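Local structure of membrane-bound protease PH1510 (Pyrococcus horikoshii, 6M4B) at residues A[9-14]-A[37-42]; A[42-47]-A[68-73]; A[61-66]-A[91-96]; A[140-145]-A[186-191]. The protein cleaves proteins such as casein and a stomatin homolog, preferentially near hydrophobic or aromatic residues, through the N-terminal serine protease domain that this chain represents. The protein carries 1 engineered substitution. One frame throughout, in Å; residues are numbered along the deposited sequence.

Interaction 1. Residues A[9-14]-A[37-42]; sequences IVYVAQ and DNAEAI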
loop_
_atom_site.group_PDB
_atom_site.type_symbol
_atom_site.label_atom_id
_atom_site.label_comp_id
_atom_site.label_asym_id
_atom_site.label_seq_id
_atom_site.Cartn_x
_atom_site.Cartn_y
_atom_site.Cartn_z
ATOM N N ILE A 9 4.732 20.055 -19.967
ATOM C CA ILE A 9 4.519 18.868 -20.765
ATOM C C ILE A 9 3.579 17.876 -20.051
ATOM O O ILE A 9 3.795 17.535 -18.879
ATOM C CB ILE A 9 5.870 18.188 -21.052
ATOM C CG1 ILE A 9 6.685 19.090 -21.988
ATOM C CG2 ILE A 9 5.668 16.830 -21.697
ATOM C CD1 ILE A 9 8.169 18.788 -22.031
ATOM N N VAL A 10 2.598 17.371 -20.788
ATOM C CA VAL A 10 1.819 16.239 -20.351
ATOM C C VAL A 10 2.075 15.051 -21.280
ATOM O O VAL A 10 1.863 15.134 -22.486
ATOM C CB VAL A 10 0.313 16.559 -20.281
ATOM C CG1 VAL A 10 -0.499 15.318 -19.908
ATOM C CG2 VAL A 10 0.083 17.629 -19.214
ATOM N N TYR A 11 2.510 13.945 -20.693
ATOM C CA TYR A 11 2.648 12.701 -21.448
ATOM C C TYR A 11 1.347 11.930 -21.419
ATOM O O TYR A 11 0.542 12.085 -20.498
ATOM C CB TYR A 11 3.794 11.875 -20.920
ATOM C CG TYR A 11 5.152 12.457 -21.309
ATOM C CD1 TYR A 11 5.675 12.246 -22.588
ATOM C CD2 TYR A 11 5.895 13.211 -20.413
ATOM C CE1 TYR A 11 6.906 12.746 -22.943
ATOM C CE2 TYR A 11 7.138 13.718 -20.759
ATOM C CZ TYR A 11 7.638 13.482 -22.022
ATOM O OH TYR A 11 8.856 13.990 -22.370
ATOM N N VAL A 12 1.130 11.148 -22.465
ATOM C CA VAL A 12 -0.031 10.282 -22.611
ATOM C C VAL A 12 0.515 8.904 -23.013
ATOM O O VAL A 12 1.296 8.826 -23.952
ATOM C CB VAL A 12 -1.013 10.796 -23.678
ATOM C CG1 VAL A 12 -2.189 9.873 -23.853
ATOM C CG2 VAL A 12 -1.543 12.179 -23.309
ATOM N N ALA A 13 0.122 7.843 -22.306
ATOM C CA ALA A 13 0.415 6.496 -22.739
ATOM C C ALA A 13 -0.834 5.661 -22.702
ATOM O O ALA A 13 -1.854 6.061 -22.146
ATOM C CB ALA A 13 1.492 5.893 -21.884
ATOM N N GLN A 14 -0.759 4.508 -23.324
ATOM C CA GLN A 14 -1.893 3.616 -23.444
ATOM C C GLN A 14 -1.490 2.321 -22.778
ATOM O O GLN A 14 -0.374 1.831 -23.011
ATOM C CB GLN A 14 -2.212 3.316 -24.879
ATOM C CG GLN A 14 -2.660 4.489 -25.719
ATOM C CD GLN A 14 -3.237 4.053 -27.045
ATOM O OE1 GLN A 14 -4.443 3.842 -27.169
ATOM N NE2 GLN A 14 -2.377 3.901 -28.041
ATOM N N ASP A 37 11.648 13.740 -17.317
ATOM C CA ASP A 37 11.429 15.000 -18.071
ATOM C C ASP A 37 10.696 16.100 -17.284
ATOM O O ASP A 37 10.369 17.126 -17.855
ATOM C CB ASP A 37 10.741 14.744 -19.422
ATOM C CG ASP A 37 11.457 13.658 -20.275
ATOM O OD1 ASP A 37 12.603 13.263 -19.942
ATOM O OD2 ASP A 37 10.882 13.202 -21.292
ATOM N N ASN A 38 10.511 15.942 -15.973
ATOM C CA ASN A 38 9.752 16.920 -15.145
ATOM C C ASN A 38 8.392 17.287 -15.742
ATOM O O ASN A 38 7.972 18.471 -15.695
ATOM C CB ASN A 38 10.537 18.229 -14.893
ATOM C CG ASN A 38 11.860 17.994 -14.210
ATOM O OD1 ASN A 38 12.925 18.219 -14.789
ATOM N ND2 ASN A 38 11.807 17.502 -12.981
ATOM N N ALA A 39 7.696 16.286 -16.261
ATOM C CA ALA A 39 6.345 16.520 -16.775
ATOM C C ALA A 39 5.412 17.064 -15.690
ATOM O O ALA A 39 5.584 16.790 -14.492
ATOM C CB ALA A 39 5.770 15.259 -17.372
ATOM N N GLU A 40 4.431 17.830 -16.143
ATOM C CA GLU A 40 3.357 18.340 -15.322
ATOM C C GLU A 40 2.451 17.199 -14.823
ATOM O O GLU A 40 1.844 17.315 -13.781
ATOM C CB GLU A 40 2.546 19.345 -16.154
ATOM C CG GLU A 40 1.284 19.917 -15.516
ATOM C CD GLU A 40 1.558 20.724 -14.289
ATOM O OE1 GLU A 40 0.615 20.974 -13.507
ATOM O OE2 GLU A 40 2.731 21.080 -14.074
ATOM N N ALA A 41 2.317 16.156 -15.634
ATOM C CA ALA A 41 1.424 15.007 -15.370
ATOM C C ALA A 41 1.635 13.971 -16.452
ATOM O O ALA A 41 2.068 14.316 -17.566
ATOM C CB ALA A 41 -0.060 15.410 -15.333
ATOM N N ILE A 42 1.295 12.720 -16.137
ATOM C CA ILE A 42 1.194 11.682 -17.159
ATOM C C ILE A 42 -0.229 11.139 -17.139
ATOM O O ILE A 42 -0.772 10.856 -16.076
ATOM C CB ILE A 42 2.246 10.575 -16.979
ATOM C CG1 ILE A 42 2.134 9.556 -18.129
ATOM C CG2 ILE A 42 2.162 9.897 -15.627
ATOM C CD1 ILE A 42 3.197 8.493 -18.067
#
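Tyr11 reaches from the first strand to both Ile42 and the loop 37-39. Its CB lies 4.0 Å from CG1 of Ile42, the next side chain on the same face of the sheet. The first torsion (chi1 -74°) sets CG beside the backbone N and turns the ring back toward the start of the strand, beside the loop. CD2 then meets CB of Ala39 at 3.7 Å, and this methyl lies at the ring edge. CG2 of Ile9, two residues back on the same strand, rests near the rim of one ring face. At the tip, OH donates to OD2 of Asp37. The modelled OH to OD2 distance of 2.4 Å is very short and its exact value is doubtful. The carboxylate plane is turned 53° from the ring. Arg206 adds a weak hydrogen bond to the same hydroxyl. The segments belong to a beta-alpha-beta unit, strand 9-16, helix 21-36 and strand 41-47. Asn38, with positive phi, is the C-prime residue of the Schellman motif that ends the helix. Losing the ring to an alanine at Tyr11 would probably leave Asp37 without its hydroxyl partner and open a gap beside Ala39. Tyr11 and Ile42 form a parallel bridge, and Tyr11 N donates to Ala41 O at 3.2 Å. From the loop before strand 41-47, Glu40 N donates to Ile9 O at 2.8 Å. The carboxylate of Glu40 turns away, and its OE1 is hydrogen-bonded to the backbone N of Asn199.

Interaction 2. Residues A[42-47]-A[68-73]; sequences IIIELD and IPVIIY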
loop_
_atom_site.group_PDB
_atom_site.type_symbol
_atom_site.label_atom_id
_atom_site.label_comp_id
_atom_site.label_asym_id
_atom_site.label_seq_id
_atom_site.Cartn_x
_atom_site.Cartn_y
_atom_site.Cartn_z
ATOM N N ILE A 42 1.295 12.720 -16.137
ATOM C CA ILE A 42 1.194 11.682 -17.159
ATOM C C ILE A 42 -0.229 11.139 -17.139
ATOM O O ILE A 42 -0.772 10.856 -16.076
ATOM C CB ILE A 42 2.246 10.575 -16.979
ATOM C CG1 ILE A 42 2.134 9.556 -18.129
ATOM C CG2 ILE A 42 2.162 9.897 -15.627
ATOM C CD1 ILE A 42 3.197 8.493 -18.067
ATOM N N ILE A 43 -0.840 11.050 -18.311
ATOM C CA ILE A 43 -2.166 10.489 -18.491
ATOM C C ILE A 43 -1.982 9.077 -19.047
ATOM O O ILE A 43 -1.251 8.856 -20.002
ATOM C CB ILE A 43 -3.022 11.279 -19.473
ATOM C CG1 ILE A 43 -3.292 12.695 -18.910
ATOM C CG2 ILE A 43 -4.356 10.553 -19.723
ATOM C CD1 ILE A 43 -3.795 13.680 -19.956
ATOM N N ILE A 44 -2.626 8.119 -18.401
ATOM C CA ILE A 44 -2.579 6.754 -18.827
ATOM C C ILE A 44 -3.967 6.377 -19.222
ATOM O O ILE A 44 -4.857 6.347 -18.391
ATOM C CB ILE A 44 -1.972 5.870 -17.751
ATOM C CG1 ILE A 44 -0.491 6.237 -17.667
ATOM C CG2 ILE A 44 -2.194 4.403 -18.093
ATOM C CD1 ILE A 44 0.240 5.587 -16.546
ATOM N N GLU A 45 -4.124 6.118 -20.524
ATOM C CA GLU A 45 -5.383 5.687 -21.116
ATOM C C GLU A 45 -5.507 4.180 -20.870
ATOM O O GLU A 45 -4.716 3.399 -21.390
ATOM C CB GLU A 45 -5.418 5.993 -22.608
ATOM C CG GLU A 45 -5.587 7.482 -22.901
ATOM C CD GLU A 45 -5.417 7.841 -24.382
ATOM O OE1 GLU A 45 -5.011 6.960 -25.169
ATOM O OE2 GLU A 45 -5.668 9.008 -24.758
ATOM N N LEU A 46 -6.454 3.797 -20.024
ATOM C CA LEU A 46 -6.483 2.448 -19.479
ATOM C C LEU A 46 -7.728 1.714 -19.943
ATOM O O LEU A 46 -8.807 2.262 -19.940
ATOM C CB LEU A 46 -6.452 2.476 -17.944
ATOM C CG LEU A 46 -6.459 1.118 -17.225
ATOM C CD1 LEU A 46 -5.133 0.401 -17.412
ATOM C CD2 LEU A 46 -6.753 1.339 -15.764
ATOM N N ASP A 47 -7.530 0.484 -20.412
ATOM C CA ASP A 47 -8.623 -0.409 -20.807
ATOM C C ASP A 47 -8.193 -1.823 -20.377
ATOM O O ASP A 47 -7.263 -2.419 -20.946
ATOM C CB ASP A 47 -8.864 -0.337 -22.321
ATOM C CG ASP A 47 -10.105 -1.114 -22.771
ATOM O OD1 ASP A 47 -10.915 -1.529 -21.915
ATOM O OD2 ASP A 47 -10.319 -1.249 -24.000
ATOM N N ILE A 68 5.400 12.794 -10.134
ATOM C CA ILE A 68 4.461 13.627 -10.867
ATOM C C ILE A 68 3.056 13.049 -10.798
ATOM O O ILE A 68 2.886 11.848 -10.614
ATOM C CB ILE A 68 4.870 13.788 -12.343
ATOM C CG1 ILE A 68 4.765 12.473 -13.078
ATOM C CG2 ILE A 68 6.298 14.351 -12.431
ATOM C CD1 ILE A 68 5.031 12.610 -14.551
ATOM N N PRO A 69 2.044 13.907 -10.955
ATOM C CA PRO A 69 0.679 13.382 -11.002
ATOM C C PRO A 69 0.455 12.353 -12.132
ATOM O O PRO A 69 0.856 12.573 -13.241
ATOM C CB PRO A 69 -0.164 14.648 -11.230
ATOM C CG PRO A 69 0.689 15.787 -10.732
ATOM C CD PRO A 69 2.089 15.393 -10.997
ATOM N N VAL A 70 -0.161 11.231 -11.789
ATOM C CA VAL A 70 -0.672 10.211 -12.695
ATOM C C VAL A 70 -2.213 10.272 -12.783
ATOM O O VAL A 70 -2.941 10.113 -11.767
ATOM C CB VAL A 70 -0.298 8.798 -12.212
ATOM C CG1 VAL A 70 -0.682 7.743 -13.265
ATOM C CG2 VAL A 70 1.178 8.742 -11.907
ATOM N N ILE A 71 -2.712 10.463 -13.982
ATOM C CA ILE A 71 -4.136 10.557 -14.254
ATOM C C ILE A 71 -4.491 9.247 -14.952
ATOM O O ILE A 71 -3.891 8.905 -15.965
ATOM C CB ILE A 71 -4.464 11.780 -15.117
ATOM C CG1 ILE A 71 -4.068 13.045 -14.351
ATOM C CG2 ILE A 71 -5.949 11.809 -15.444
ATOM C CD1 ILE A 71 -4.188 14.319 -15.142
ATOM N N ILE A 72 -5.478 8.536 -14.412
ATOM C CA ILE A 72 -5.956 7.326 -15.029
ATOM C C ILE A 72 -7.206 7.715 -15.809
ATOM O O ILE A 72 -8.135 8.278 -15.246
ATOM C CB ILE A 72 -6.239 6.213 -13.982
ATOM C CG1 ILE A 72 -4.939 5.813 -13.255
ATOM C CG2 ILE A 72 -6.852 5.019 -14.655
ATOM C CD1 ILE A 72 -3.866 5.197 -14.100
ATOM N N TYR A 73 -7.175 7.440 -17.115
ATOM C CA TYR A 73 -8.199 7.861 -18.035
ATOM C C TYR A 73 -8.736 6.611 -18.683
ATOM O O TYR A 73 -8.042 5.965 -19.467
ATOM C CB TYR A 73 -7.642 8.805 -19.080
ATOM C CG TYR A 73 -8.620 9.401 -20.113
ATOM C CD1 TYR A 73 -9.977 9.490 -19.864
ATOM C CD2 TYR A 73 -8.152 9.889 -21.345
ATOM C CE1 TYR A 73 -10.841 10.065 -20.772
ATOM C CE2 TYR A 73 -9.022 10.461 -22.286
ATOM C CZ TYR A 73 -10.351 10.585 -21.987
ATOM O OH TYR A 73 -11.236 11.165 -22.895
#
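From Ile42 and Val70 onward the strands form a regular parallel ladder. The backbone bonds come first. Ile42 N donates to Pro69 O, and Ile71 N to Ile42 O. Ile44 N then bonds Ile71 O at 2.9 Å. Tyr73 N to Ile44 O continues the ladder, and Leu46 N to Tyr73 O closes it at 2.7 Å. CA-H groups of Val70, Ile43 and Glu45 add weaker contacts to the carbonyls of Ile42, Ile71 and Tyr73.

Apolar contacts follow on both faces. On one, Ile42 CG2 meets Val70 CG2 at 4.0 Å, and CD1 of Ile44 reaches CG1 of Val70. Leu46 CD2 touches Ile72 CG2 at 3.8 Å. On the other, Ile43 and Ile71 lie side by side, pointing the same way. Ile43 holds CG2 anti to the backbone N, which brings it to 3.8 Å from Tyr73 CB. An alanine at Ile43 would probably leave Ile71 and Tyr73 short of a neighbour and open a gap beneath helix 175-182, whose Leu178 touches Ile43. Glu45 CG lies 3.8 Å from Tyr73 CD2.

The polar end of Tyr73 is held elsewhere: OH is hydrogen-bonded to Ala172 O. The Ile42 face packs on helix 21-36. Leu46 lies about 10 Å, side chain to side chain, from Ala83, the engineered replacement of the nucleophile. Helix 53-64 connects these neighbouring strands as a beta-alpha-beta unit, at the core of a parallel sheet of the ClpP/crotonase fold.

Interaction 3. Residues A[61-66]-A[91-96]; sequences QRIQQS and GSHLIA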
loop_
_atom_site.group_PDB
_atom_site.type_symbol
_atom_site.label_atom_id
_atom_site.label_comp_id
_atom_site.label_asym_id
_atom_site.label_seq_id
_atom_site.Cartn_x
_atom_site.Cartn_y
_atom_site.Cartn_z
ATOM N N GLN A 61 1.307 1.114 -6.008
ATOM C CA GLN A 61 2.369 1.699 -5.200
ATOM C C GLN A 61 3.340 2.537 -6.057
ATOM O O GLN A 61 3.885 3.523 -5.594
ATOM C CB GLN A 61 3.133 0.634 -4.392
ATOM C CG GLN A 61 3.371 1.081 -2.934
ATOM C CD GLN A 61 4.805 1.088 -2.548
ATOM O OE1 GLN A 61 5.681 1.086 -3.408
ATOM N NE2 GLN A 61 5.066 1.134 -1.259
ATOM N N ARG A 62 3.560 2.141 -7.291
ATOM C CA ARG A 62 4.385 2.971 -8.188
ATOM C C ARG A 62 3.737 4.351 -8.429
ATOM O O ARG A 62 4.409 5.373 -8.352
ATOM C CB ARG A 62 4.588 2.263 -9.513
ATOM C CG ARG A 62 5.503 2.960 -10.489
ATOM C CD ARG A 62 6.884 3.116 -9.912
ATOM N NE ARG A 62 7.739 3.855 -10.809
ATOM C CZ ARG A 62 7.997 5.157 -10.764
ATOM N NH1 ARG A 62 7.431 5.971 -9.862
ATOM N NH2 ARG A 62 8.859 5.659 -11.655
ATOM N N ILE A 63 2.436 4.350 -8.667
ATOM C CA ILE A 63 1.689 5.593 -8.803
ATOM C C ILE A 63 1.765 6.423 -7.525
ATOM O O ILE A 63 2.041 7.625 -7.579
ATOM C CB ILE A 63 0.249 5.308 -9.210
ATOM C CG1 ILE A 63 0.258 4.750 -10.638
ATOM C CG2 ILE A 63 -0.633 6.550 -9.097
ATOM C CD1 ILE A 63 -1.017 4.098 -11.059
ATOM N N GLN A 64 1.609 5.796 -6.367
ATOM C CA GLN A 64 1.620 6.545 -5.136
ATOM C C GLN A 64 2.947 7.236 -4.848
ATOM O O GLN A 64 2.944 8.263 -4.202
ATOM C CB GLN A 64 1.228 5.662 -3.947
ATOM C CG GLN A 64 -0.264 5.318 -3.898
ATOM C CD GLN A 64 -0.595 4.366 -2.745
ATOM O OE1 GLN A 64 0.228 3.511 -2.377
ATOM N NE2 GLN A 64 -1.794 4.499 -2.175
ATOM N N GLN A 65 4.065 6.621 -5.238
ATOM C CA GLN A 65 5.414 7.190 -5.057
ATOM C C GLN A 65 5.822 8.088 -6.240
ATOM O O GLN A 65 6.906 8.611 -6.233
ATOM C CB GLN A 65 6.491 6.074 -4.929
ATOM C CG GLN A 65 6.293 4.984 -3.861
ATOM C CD GLN A 65 6.489 5.480 -2.438
ATOM O OE1 GLN A 65 5.836 6.420 -1.994
ATOM N NE2 GLN A 65 7.371 4.822 -1.704
ATOM N N SER A 66 5.000 8.171 -7.275
ATOM C CA SER A 66 5.299 8.978 -8.448
ATOM C C SER A 66 5.638 10.390 -8.055
ATOM O O SER A 66 4.979 10.978 -7.231
ATOM C CB SER A 66 4.126 8.991 -9.456
ATOM O OG SER A 66 4.464 9.774 -10.602
ATOM N N GLY A 91 -6.206 4.350 -6.912
ATOM C CA GLY A 91 -4.897 4.676 -6.367
ATOM C C GLY A 91 -4.218 5.876 -6.978
ATOM O O GLY A 91 -3.114 6.241 -6.567
ATOM N N SER A 92 -4.885 6.544 -7.896
ATOM C CA SER A 92 -4.248 7.545 -8.736
ATOM C C SER A 92 -4.665 8.945 -8.331
ATOM O O SER A 92 -5.626 9.155 -7.574
ATOM C CB SER A 92 -4.600 7.287 -10.214
ATOM O OG SER A 92 -5.866 7.858 -10.552
ATOM N N HIS A 93 -3.918 9.911 -8.853
ATOM C CA HIS A 93 -4.084 11.314 -8.503
ATOM C C HIS A 93 -5.373 11.929 -8.998
ATOM O O HIS A 93 -5.846 12.894 -8.427
ATOM C CB HIS A 93 -2.879 12.093 -9.015
ATOM C CG HIS A 93 -1.603 11.679 -8.382
ATOM N ND1 HIS A 93 -0.830 10.654 -8.872
ATOM C CD2 HIS A 93 -0.958 12.143 -7.279
ATOM C CE1 HIS A 93 0.236 10.496 -8.101
ATOM N NE2 HIS A 93 0.172 11.383 -7.124
ATOM N N LEU A 94 -5.889 11.404 -10.111
ATOM C CA LEU A 94 -7.091 11.901 -10.729
ATOM C C LEU A 94 -7.645 10.820 -11.660
ATOM O O LEU A 94 -6.872 10.142 -12.323
ATOM C CB LEU A 94 -6.791 13.163 -11.548
ATOM C CG LEU A 94 -7.993 14.088 -11.802
ATOM C CD1 LEU A 94 -8.246 14.855 -10.543
ATOM C CD2 LEU A 94 -7.759 15.102 -12.923
ATOM N N ILE A 95 -8.964 10.653 -11.691
ATOM C CA ILE A 95 -9.564 9.683 -12.562
ATOM C C ILE A 95 -10.469 10.429 -13.496
ATOM O O ILE A 95 -11.303 11.214 -13.049
ATOM C CB ILE A 95 -10.408 8.615 -11.805
ATOM C CG1 ILE A 95 -9.578 7.893 -10.726
ATOM C CG2 ILE A 95 -10.923 7.585 -12.785
ATOM C CD1 ILE A 95 -10.450 7.213 -9.674
ATOM N N ALA A 96 -10.342 10.108 -14.765
ATOM C CA ALA A 96 -11.251 10.570 -15.798
ATOM C C ALA A 96 -11.819 9.366 -16.546
ATOM O O ALA A 96 -11.109 8.368 -16.774
ATOM C CB ALA A 96 -10.509 11.472 -16.762
#
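Ile63 and Ser92 mark the closest approach of the two backbones, with CA atoms 6.3 Å apart, where the last turn of helix 53-64 faces a loop. The contact is made by van der Waals touch. CG2 of Ile63 does most of it. This methyl stands anti to the backbone N and points across at the loop. It lies 3.6 Å from Gly91 O and 3.8 Å from Ser92 CA, and ND1 of the His93 ring is also close, at 4.1 Å. Ile63 and His93 both pack on Val70 of the central sheet as well. Gln64 adds a lesser touch, its CG 4.0 Å from Gly91 O.

The loop 91-93 joins helix 84-90, which follows the engineered nucleophile position Ala83, to strand 94-97. That strand lies next to 70-74 in the parallel sheet, and the end of helix 53-64 sits against the loop that enters it.

His93 approaches from the loop with its ring edge. CE1 comes within 3.4 Å of Ile63 O, near the ring plane. That carbonyl already accepts Ser66 N, at 3.0 Å. The first torsion (chi1 -63°) places the imidazole beside its own backbone N, and the ring reaches back toward the helix end. Ser66 CB is a looser neighbour of CE1, 4.4 Å away. The two serine hydroxyls are engaged nearby, Ser66 OG with Ile68 O and Ser92 OG with Ala89 O. Farther out, Gln64 packs on Tyr128 of the second subunit, and Gln65 NE2 bonds Asn58 there.

Interaction 4. Residues A[140-145]-A[186-191]; sequences SGRNAT and KTKIPV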
loop_
_atom_site.group_PDB
_atom_site.type_symbol
_atom_site.label_atom_id
_atom_site.label_comp_id
_atom_site.label_asym_id
_atom_site.label_seq_id
_atom_site.Cartn_x
_atom_site.Cartn_y
_atom_site.Cartn_z
ATOM N N SER A 140 -7.786 9.020 -1.106
ATOM C CA SER A 140 -8.021 9.970 -2.168
ATOM C C SER A 140 -9.316 10.775 -2.036
ATOM O O SER A 140 -9.712 11.441 -2.989
ATOM C CB SER A 140 -8.021 9.210 -3.489
ATOM O OG SER A 140 -9.029 8.225 -3.534
ATOM N N GLY A 141 -9.993 10.723 -0.875
ATOM C CA GLY A 141 -11.237 11.479 -0.707
ATOM C C GLY A 141 -12.373 10.975 -1.585
ATOM O O GLY A 141 -13.334 11.643 -1.754
ATOM N N ARG A 142 -12.295 9.758 -2.093
ATOM C CA ARG A 142 -13.304 9.215 -2.942
ATOM C C ARG A 142 -14.266 8.328 -2.132
ATOM O O ARG A 142 -14.002 7.973 -1.008
ATOM C CB ARG A 142 -12.629 8.424 -4.086
ATOM C CG ARG A 142 -11.873 9.332 -5.072
ATOM C CD ARG A 142 -11.054 8.515 -6.047
ATOM N NE ARG A 142 -10.298 9.386 -6.903
ATOM C CZ ARG A 142 -8.991 9.335 -7.162
ATOM N NH1 ARG A 142 -8.180 8.434 -6.625
ATOM N NH2 ARG A 142 -8.489 10.218 -8.009
ATOM N N ASN A 143 -15.377 7.950 -2.725
ATOM C CA ASN A 143 -16.442 7.253 -1.978
ATOM C C ASN A 143 -16.083 5.763 -1.589
ATOM O O ASN A 143 -16.036 4.897 -2.414
ATOM C CB ASN A 143 -17.725 7.333 -2.818
ATOM C CG ASN A 143 -18.944 6.896 -2.049
ATOM O OD1 ASN A 143 -18.854 5.978 -1.246
ATOM N ND2 ASN A 143 -20.106 7.431 -2.403
ATOM N N ALA A 144 -15.769 5.543 -0.334
ATOM C CA ALA A 144 -15.349 4.228 0.160
ATOM C C ALA A 144 -16.512 3.218 0.309
ATOM O O ALA A 144 -16.295 2.028 0.149
ATOM C CB ALA A 144 -14.648 4.399 1.498
ATOM N N THR A 145 -17.740 3.705 0.522
ATOM C CA THR A 145 -18.923 2.870 0.509
ATOM C C THR A 145 -19.115 2.258 -0.872
ATOM O O THR A 145 -19.238 1.027 -1.007
ATOM C CB THR A 145 -20.152 3.703 0.893
ATOM O OG1 THR A 145 -19.985 4.179 2.213
ATOM C CG2 THR A 145 -21.458 2.914 0.798
ATOM N N LYS A 186 -6.879 20.045 -7.687
ATOM C CA LYS A 186 -5.856 19.395 -6.882
ATOM C C LYS A 186 -5.833 17.895 -7.093
ATOM O O LYS A 186 -6.846 17.271 -7.319
ATOM C CB LYS A 186 -6.067 19.671 -5.401
ATOM C CG LYS A 186 -6.135 21.151 -5.101
ATOM C CD LYS A 186 -6.131 21.465 -3.620
ATOM C CE LYS A 186 -4.897 22.253 -3.236
ATOM N NZ LYS A 186 -5.275 23.195 -2.153
ATOM N N THR A 187 -4.651 17.321 -6.991
ATOM C CA THR A 187 -4.508 15.896 -7.004
ATOM C C THR A 187 -5.260 15.365 -5.795
ATOM O O THR A 187 -5.350 16.017 -4.767
ATOM C CB THR A 187 -3.034 15.461 -6.954
ATOM O OG1 THR A 187 -2.368 16.065 -5.835
ATOM C CG2 THR A 187 -2.343 15.862 -8.233
ATOM N N LYS A 188 -5.818 14.182 -5.924
ATOM C CA LYS A 188 -6.608 13.647 -4.836
ATOM C C LYS A 188 -5.765 12.925 -3.799
ATOM O O LYS A 188 -6.215 12.700 -2.700
ATOM C CB LYS A 188 -7.714 12.699 -5.361
ATOM C CG LYS A 188 -8.803 13.353 -6.201
ATOM C CD LYS A 188 -9.426 14.641 -5.682
ATOM C CE LYS A 188 -10.072 14.583 -4.306
ATOM N NZ LYS A 188 -11.344 13.844 -4.328
ATOM N N ILE A 189 -4.551 12.561 -4.159
ATOM C CA ILE A 189 -3.579 12.005 -3.231
ATOM C C ILE A 189 -2.324 12.899 -3.348
ATOM O O ILE A 189 -2.151 13.612 -4.331
ATOM C CB ILE A 189 -3.226 10.518 -3.521
ATOM C CG1 ILE A 189 -2.690 10.321 -4.938
ATOM C CG2 ILE A 189 -4.425 9.631 -3.321
ATOM C CD1 ILE A 189 -2.146 8.919 -5.220
ATOM N N PRO A 190 -1.474 12.904 -2.333
ATOM C CA PRO A 190 -0.273 13.743 -2.399
ATOM C C PRO A 190 0.731 13.322 -3.488
ATOM O O PRO A 190 0.740 12.177 -3.940
ATOM C CB PRO A 190 0.363 13.579 -0.989
ATOM C CG PRO A 190 -0.659 12.901 -0.155
ATOM C CD PRO A 190 -1.535 12.116 -1.091
ATOM N N VAL A 191 1.517 14.272 -3.920
ATOM C CA VAL A 191 2.710 14.040 -4.764
ATOM C C VAL A 191 3.819 14.499 -3.839
ATOM O O VAL A 191 3.806 15.691 -3.461
ATOM C CB VAL A 191 2.679 14.888 -6.056
ATOM C CG1 VAL A 191 3.935 14.674 -6.907
ATOM C CG2 VAL A 191 1.459 14.539 -6.868
#
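A Schellman motif ends helix 123-139, and Ser140 and Gly141 in it receive Lys188 and Ile189 from the loop after helix 175-182. Gly141 is the C-prime residue, with positive phi. Lys188 folds over the helix end. Its chain bends at chi2, chi3 and chi4 (-47°, -58° and -73°), and this curl wraps it round Ser140 O. Lys188 CB is 3.3 Å from Ser140 O, and Lys188 CE is 3.4 Å from Ser140 O. NZ makes a weak hydrogen bond to Ser140 O at 3.2 Å. An ammonium group at the carbonyl end of a helix is likely to be favoured by the helix dipole.

Arg142 lies across the base of the lysine. CB of Lys188 sits 3.7 Å above one guanidinium face, toward its rim, and CG lies 3.6 Å from NH2. Glu169 forms a salt bridge with NH2, and NH1 bonds Ser92 O, bonds that probably limit the rotation of the guanidinium. Glu169 also touches the lysine chain and probably eases the nearness of the two positive groups.

Within 186-191, Thr187 OG1 donates to Ile189 O, a bond that shapes the loop carrying Lys188 and Ile189. Ser140 packs with its CB, 3.6 Å from Ile189 CG2. Its OG turns back to the helix and bonds Leu136 O. Ser140 CA also approaches Lys188 O at 3.3 Å, a CA-H...O contact.

In the fold
From the N terminus, interaction 1 closes first, joining strands 9-16 and 41-47 round helix 21-36. Interaction 2 follows in series, shares Ile42 with it and adds strand 70-74 to the sheet after helix 53-64. Interaction 3 crosses interaction 2: it starts on helix 53-64, before strand 70-74, and ends past it at strand 94-97. These two also touch where Ile72 pairs with Leu94 and Ala96. Interaction 4 comes last and closes a separate loop, from the end of helix 123-139 to residues 186-191. It meets interaction 3 directly, through His93 with Lys188 and Ser92 with Arg142. It touches interaction 2 only by packing at Ile68 and Pro69.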